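Local coordinates for protein superoxide dismutase [Mn], mitochondrial (PDB 4F6E) that converts superoxide radicals into hydrogen peroxide and molecular oxygen at a manganese ion, protecting mitochondria from oxidative damage, at residues N80-L88 / P163-H172. The protein carries 2 engineered substitutions. Numbering follows the deposited sequence.
Sequences NHCLFWENL and PLVAIDAWEH. With MN (manganese (II) ion), chain E.
P163 meets L83 at the start of a contact that illustrates how iron/manganese superoxide dismutases build one metal site from two domains: helix 74-86 of the alpha-hairpin domain crosses strand 165-168, an outermost strand of the antiparallel sheet in the C-terminal domain. L83 CD1 packs against P163 CG at 3.6 Å, the two side chains lying roughly perpendicular. At V165, CG1 lies beside the amide of N87, which follows the helix and pairs with both backbone polar atoms of A166. A166 N donates to N87 OD1 (2.8 Å) almost straight, though from above the carbonyl plane, while N87 ND2 returns a bond to A166 O at 3.1 Å, the acceptor lying close to the plane of the N87 side-chain amide. N87 OD1 also accepts from R201; a leucine here would probably leave A166 N without its acceptor and cost the arginine a partner. A166 O further lies at the edge of the F84 ring, whose CG is anti to the backbone N (chi1 -170°). That torsion sets the ring where D168 CB makes a CH-pi contact over one face, opposite L88 CD1. D168 OD1 accepts from W170 N, forming an Asx turn, and from the metal-bound water, while D168 OD2 binds manganese at 2.1 Å. H26 also coordinates the ion, and H172 ND1 is hydrogen-bonded to E171 OE2 of the second subunit. H172 NE2 and H81 NE2 each reach the manganese at 2.2 Å.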
ATOM      1  N   ASN A  80      -8.564 -11.878 -13.109  1.00  8.43           N
ATOM      2  CA  ASN A  80      -8.943 -10.633 -13.780  1.00  8.38           C
ATOM      3  C   ASN A  80      -8.987 -10.796 -15.285  1.00  9.03           C
ATOM      4  O   ASN A  80      -9.881 -10.259 -15.941  1.00  9.39           O
ATOM      5  CB  ASN A  80      -7.983  -9.484 -13.435  1.00  8.28           C
ATOM      6  CG  ASN A  80      -8.191  -8.928 -12.033  1.00 11.59           C
ATOM      7  OD1 ASN A  80      -9.275  -9.020 -11.446  1.00 10.39           O
ATOM      8  ND2 ASN A  80      -7.132  -8.328 -11.488  1.00  8.57           N
ATOM      9  N   HIS A  81      -8.030 -11.536 -15.842  1.00 10.32           N
ATOM     10  CA  HIS A  81      -8.037 -11.761 -17.289  1.00  8.85           C
ATOM     11  C   HIS A  81      -9.162 -12.671 -17.722  1.00  9.28           C
ATOM     12  O   HIS A  81      -9.738 -12.471 -18.792  1.00  9.58           O
ATOM     13  CB  HIS A  81      -6.676 -12.228 -17.812  1.00  9.22           C
ATOM     14  CG  HIS A  81      -5.642 -11.159 -17.754  1.00  9.75           C
ATOM     15  ND1 HIS A  81      -4.924 -10.882 -16.610  1.00  9.51           N
ATOM     16  CD2 HIS A  81      -5.270 -10.238 -18.671  1.00  8.19           C
ATOM     17  CE1 HIS A  81      -4.117  -9.863 -16.842  1.00  8.25           C
ATOM     18  NE2 HIS A  81      -4.308  -9.456 -18.084  1.00  9.56           N
ATOM     19  N   CYS A  82      -9.520 -13.649 -16.892  1.00  8.49           N
ATOM     20  CA  CYS A  82     -10.686 -14.473 -17.228  1.00 10.94           C
ATOM     21  C   CYS A  82     -11.937 -13.611 -17.314  1.00 10.32           C
ATOM     22  O   CYS A  82     -12.729 -13.749 -18.252  1.00 11.95           O
ATOM     23  CB  CYS A  82     -10.904 -15.588 -16.208  1.00  8.73           C
ATOM     24  SG  CYS A  82      -9.746 -16.966 -16.382  1.00 13.77           S
ATOM     25  N   LEU A  83     -12.108 -12.705 -16.356  1.00  7.05           N
ATOM     26  CA  LEU A  83     -13.268 -11.806 -16.371  1.00  8.98           C
ATOM     27  C   LEU A  83     -13.251 -10.931 -17.623  1.00  8.84           C
ATOM     28  O   LEU A  83     -14.285 -10.736 -18.266  1.00  8.91           O
ATOM     29  CB  LEU A  83     -13.292 -10.916 -15.122  1.00  9.67           C
ATOM     30  CG  LEU A  83     -13.532 -11.652 -13.795  1.00 10.10           C
ATOM     31  CD1 LEU A  83     -13.250 -10.767 -12.601  1.00 11.89           C
ATOM     32  CD2 LEU A  83     -14.965 -12.168 -13.728  1.00 14.33           C
ATOM     33  N   PHE A  84     -12.070 -10.405 -17.938  1.00  8.16           N
ATOM     34  CA  PHE A  84     -11.873  -9.486 -19.057  1.00  8.18           C
ATOM     35  C   PHE A  84     -12.320 -10.130 -20.358  1.00  7.95           C
ATOM     36  O   PHE A  84     -13.149  -9.562 -21.075  1.00  8.93           O
ATOM     37  CB  PHE A  84     -10.388  -9.095 -19.110  1.00  8.04           C
ATOM     38  CG  PHE A  84     -10.064  -7.978 -20.069  1.00  8.11           C
ATOM     39  CD1 PHE A  84     -10.729  -6.765 -19.998  1.00  9.97           C
ATOM     40  CD2 PHE A  84      -9.052  -8.132 -21.012  1.00  9.75           C
ATOM     41  CE1 PHE A  84     -10.412  -5.726 -20.869  1.00  9.05           C
ATOM     42  CE2 PHE A  84      -8.723  -7.095 -21.874  1.00  8.58           C
ATOM     43  CZ  PHE A  84      -9.401  -5.895 -21.805  1.00  8.62           C
ATOM     44  N   TRP A  85     -11.814 -11.320 -20.667  1.00  9.07           N
ATOM     45  CA  TRP A  85     -12.186 -11.924 -21.947  1.00  9.21           C
ATOM     46  C   TRP A  85     -13.685 -12.169 -22.032  1.00 11.87           C
ATOM     47  O   TRP A  85     -14.273 -12.026 -23.097  1.00  9.84           O
ATOM     48  CB  TRP A  85     -11.464 -13.248 -22.229  1.00 10.41           C
ATOM     49  CG  TRP A  85      -9.979 -13.255 -21.985  1.00  9.97           C
ATOM     50  CD1 TRP A  85      -9.291 -14.191 -21.262  1.00 10.75           C
ATOM     51  CD2 TRP A  85      -8.995 -12.319 -22.464  1.00  9.26           C
ATOM     52  NE1 TRP A  85      -7.955 -13.897 -21.255  1.00 12.04           N
ATOM     53  CE2 TRP A  85      -7.745 -12.751 -21.972  1.00  9.71           C
ATOM     54  CE3 TRP A  85      -9.051 -11.152 -23.233  1.00 11.76           C
ATOM     55  CZ2 TRP A  85      -6.561 -12.065 -22.231  1.00 11.88           C
ATOM     56  CZ3 TRP A  85      -7.866 -10.471 -23.495  1.00 13.64           C
ATOM     57  CH2 TRP A  85      -6.641 -10.934 -22.996  1.00 14.26           C
ATOM     58  N   GLU A  86     -14.297 -12.535 -20.910  1.00  9.95           N
ATOM     59  CA  GLU A  86     -15.721 -12.841 -20.910  1.00  9.58           C
ATOM     60  C   GLU A  86     -16.602 -11.602 -21.048  1.00 10.93           C
ATOM     61  O   GLU A  86     -17.751 -11.713 -21.492  1.00 10.68           O
ATOM     62  CB  GLU A  86     -16.118 -13.661 -19.674  1.00 13.36           C
ATOM     63  CG  GLU A  86     -15.668 -15.123 -19.748  1.00 14.63           C
ATOM     64  CD  GLU A  86     -16.466 -15.947 -20.757  1.00 17.59           C
ATOM     65  OE1 GLU A  86     -17.716 -15.865 -20.760  1.00 19.71           O
ATOM     66  OE2 GLU A  86     -15.839 -16.689 -21.543  1.00 20.16           O
ATOM     67  N   ASN A  87     -16.078 -10.428 -20.683  1.00  9.61           N
ATOM     68  CA  ASN A  87     -16.855  -9.206 -20.913  1.00  9.31           C
ATOM     69  C   ASN A  87     -16.436  -8.391 -22.141  1.00  7.39           C
ATOM     70  O   ASN A  87     -16.738  -7.202 -22.222  1.00 10.32           O
ATOM     71  CB  ASN A  87     -17.104  -8.336 -19.637  1.00  7.91           C
ATOM     72  CG  ASN A  87     -15.838  -7.729 -19.007  1.00  8.85           C
ATOM     73  OD1 ASN A  87     -15.576  -7.941 -17.812  1.00  9.52           O
ATOM     74  ND2 ASN A  87     -15.090  -6.924 -19.770  1.00  9.67           N
ATOM     75  N   LEU A  88     -15.784  -9.064 -23.090  1.00  9.05           N
ATOM     76  CA  LEU A  88     -15.513  -8.525 -24.422  1.00 11.37           C
ATOM     77  C   LEU A  88     -16.207  -9.398 -25.471  1.00 13.42           C
ATOM     78  O   LEU A  88     -16.334 -10.609 -25.293  1.00 12.01           O
ATOM     79  CB  LEU A  88     -14.008  -8.510 -24.705  1.00  8.17           C
ATOM     80  CG  LEU A  88     -13.186  -7.633 -23.755  1.00 10.95           C
ATOM     81  CD1 LEU A  88     -11.688  -7.780 -24.023  1.00 10.20           C
ATOM     82  CD2 LEU A  88     -13.610  -6.178 -23.861  1.00 10.21           C
ATOM     83  N   PRO A 163     -17.769  -8.342  -9.682  1.00 11.40           N
ATOM     84  CA  PRO A 163     -17.373  -7.669 -10.928  1.00 11.13           C
ATOM     85  C   PRO A 163     -18.404  -7.887 -12.033  1.00 12.56           C
ATOM     86  O   PRO A 163     -18.846  -9.017 -12.264  1.00 13.28           O
ATOM     87  CB  PRO A 163     -16.030  -8.324 -11.277  1.00 12.40           C
ATOM     88  CG  PRO A 163     -16.071  -9.671 -10.583  1.00 13.01           C
ATOM     89  CD  PRO A 163     -16.876  -9.455  -9.321  1.00 12.41           C
ATOM     90  N   LEU A 164     -18.794  -6.800 -12.696  1.00  8.66           N
ATOM     91  CA  LEU A 164     -19.757  -6.863 -13.793  1.00  9.08           C
ATOM     92  C   LEU A 164     -19.019  -6.585 -15.103  1.00  8.98           C
ATOM     93  O   LEU A 164     -19.197  -7.297 -16.091  1.00 11.08           O
ATOM     94  CB  LEU A 164     -20.880  -5.842 -13.591  1.00  9.43           C
ATOM     95  CG  LEU A 164     -21.595  -5.852 -12.238  1.00  8.98           C
ATOM     96  CD1 LEU A 164     -22.719  -4.848 -12.257  1.00 12.14           C
ATOM     97  CD2 LEU A 164     -22.128  -7.257 -11.907  1.00 11.86           C
ATOM     98  N   VAL A 165     -18.198  -5.532 -15.102  1.00  7.95           N
ATOM     99  CA  VAL A 165     -17.318  -5.228 -16.240  1.00  6.81           C
ATOM    100  C   VAL A 165     -15.930  -4.951 -15.699  1.00  6.86           C
ATOM    101  O   VAL A 165     -15.750  -4.092 -14.832  1.00  9.59           O
ATOM    102  CB  VAL A 165     -17.818  -4.020 -17.063  1.00  8.50           C
ATOM    103  CG1 VAL A 165     -16.860  -3.730 -18.231  1.00  8.16           C
ATOM    104  CG2 VAL A 165     -19.222  -4.283 -17.589  1.00  8.60           C
ATOM    105  N   ALA A 166     -14.951  -5.700 -16.200  1.00  7.01           N
ATOM    106  CA  ALA A 166     -13.553  -5.453 -15.871  1.00  6.33           C
ATOM    107  C   ALA A 166     -12.868  -4.810 -17.079  1.00  7.67           C
ATOM    108  O   ALA A 166     -12.987  -5.323 -18.182  1.00  8.78           O
ATOM    109  CB  ALA A 166     -12.873  -6.761 -15.508  1.00  9.38           C
ATOM    110  N   ILE A 167     -12.161  -3.696 -16.868  1.00  6.67           N
ATOM    111  CA  ILE A 167     -11.376  -3.069 -17.934  1.00  6.46           C
ATOM    112  C   ILE A 167      -9.909  -2.979 -17.514  1.00  5.90           C
ATOM    113  O   ILE A 167      -9.574  -2.393 -16.486  1.00  8.32           O
ATOM    114  CB  ILE A 167     -11.882  -1.649 -18.274  1.00  6.27           C
ATOM    115  CG1 ILE A 167     -13.373  -1.671 -18.642  1.00  8.56           C
ATOM    116  CG2 ILE A 167     -11.039  -1.036 -19.408  1.00  9.37           C
ATOM    117  CD1 ILE A 167     -13.703  -2.435 -19.920  1.00 10.50           C
ATOM    118  N   ASP A 168      -9.044  -3.595 -18.312  1.00  6.50           N
ATOM    119  CA  ASP A 168      -7.611  -3.650 -18.037  1.00  6.60           C
ATOM    120  C   ASP A 168      -6.946  -2.323 -18.401  1.00  9.61           C
ATOM    121  O   ASP A 168      -7.063  -1.864 -19.536  1.00  7.86           O
ATOM    122  CB  ASP A 168      -7.021  -4.788 -18.875  1.00  8.25           C
ATOM    123  CG  ASP A 168      -5.624  -5.173 -18.471  1.00 11.86           C
ATOM    124  OD1 ASP A 168      -5.024  -4.577 -17.550  1.00  9.19           O
ATOM    125  OD2 ASP A 168      -5.127  -6.100 -19.130  1.00  8.85           O
ATOM    126  N   ALA A 169      -6.256  -1.708 -17.438  1.00  6.77           N
ATOM    127  CA  ALA A 169      -5.524  -0.456 -17.679  1.00  6.96           C
ATOM    128  C   ALA A 169      -4.006  -0.634 -17.653  1.00  6.99           C
ATOM    129  O   ALA A 169      -3.276   0.358 -17.684  1.00  8.50           O
ATOM    130  CB  ALA A 169      -5.950   0.629 -16.662  1.00  8.34           C
ATOM    131  N   TRP A 170      -3.521  -1.875 -17.590  1.00  5.70           N
ATOM    132  CA  TRP A 170      -2.075  -2.087 -17.744  1.00  7.50           C
ATOM    133  C   TRP A 170      -1.657  -1.640 -19.131  1.00  7.20           C
ATOM    134  O   TRP A 170      -2.413  -1.775 -20.094  1.00  8.31           O
ATOM    135  CB  TRP A 170      -1.711  -3.561 -17.586  1.00  7.78           C
ATOM    136  CG  TRP A 170      -1.652  -4.069 -16.180  1.00  8.38           C
ATOM    137  CD1 TRP A 170      -2.657  -4.043 -15.248  1.00  8.09           C
ATOM    138  CD2 TRP A 170      -0.542  -4.724 -15.560  1.00  7.19           C
ATOM    139  NE1 TRP A 170      -2.225  -4.638 -14.078  1.00  9.40           N
ATOM    140  CE2 TRP A 170      -0.934  -5.065 -14.248  1.00  7.53           C
ATOM    141  CE3 TRP A 170       0.748  -5.043 -15.983  1.00  8.57           C
ATOM    142  CZ2 TRP A 170      -0.078  -5.715 -13.354  1.00  8.62           C
ATOM    143  CZ3 TRP A 170       1.595  -5.681 -15.097  1.00  9.18           C
ATOM    144  CH2 TRP A 170       1.178  -6.017 -13.801  1.00 10.04           C
ATOM    145  N   GLU A 171      -0.441  -1.110 -19.235  1.00  8.53           N
ATOM    146  CA  GLU A 171       0.030  -0.608 -20.510  1.00  9.27           C
ATOM    147  C   GLU A 171       0.076  -1.698 -21.590  1.00  8.45           C
ATOM    148  O   GLU A 171      -0.167  -1.404 -22.765  1.00  9.98           O
ATOM    149  CB  GLU A 171       1.386   0.095 -20.328  1.00  8.71           C
ATOM    150  CG  GLU A 171       1.247   1.423 -19.571  1.00  9.71           C
ATOM    151  CD  GLU A 171       2.565   2.168 -19.355  1.00  8.45           C
ATOM    152  OE1 GLU A 171       3.570   1.523 -18.981  1.00  9.36           O
ATOM    153  OE2 GLU A 171       2.564   3.416 -19.506  1.00 10.61           O
ATOM    154  N   HIS A 172       0.331  -2.950 -21.207  1.00  9.04           N
ATOM    155  CA  HIS A 172       0.344  -4.028 -22.211  1.00  8.86           C
ATOM    156  C   HIS A 172      -1.027  -4.251 -22.846  1.00 10.46           C
ATOM    157  O   HIS A 172      -1.121  -4.925 -23.859  1.00 12.24           O
ATOM    158  CB  HIS A 172       0.889  -5.353 -21.663  1.00  6.86           C
ATOM    159  CG  HIS A 172       0.037  -5.982 -20.603  1.00  7.72           C
ATOM    160  ND1 HIS A 172       0.515  -6.243 -19.337  1.00  9.75           N
ATOM    161  CD2 HIS A 172      -1.232  -6.450 -20.632  1.00  9.49           C
ATOM    162  CE1 HIS A 172      -0.433  -6.821 -18.620  1.00 10.15           C
ATOM    163  NE2 HIS A 172      -1.505  -6.951 -19.383  1.00  7.95           N
TER
HETATM  164 MN    MN E 301      -3.579  -7.505 -18.834  1.00  9.87          MN
HETATM  165  O   HOH W   1      -3.312  -6.672 -16.626  1.00 10.97           O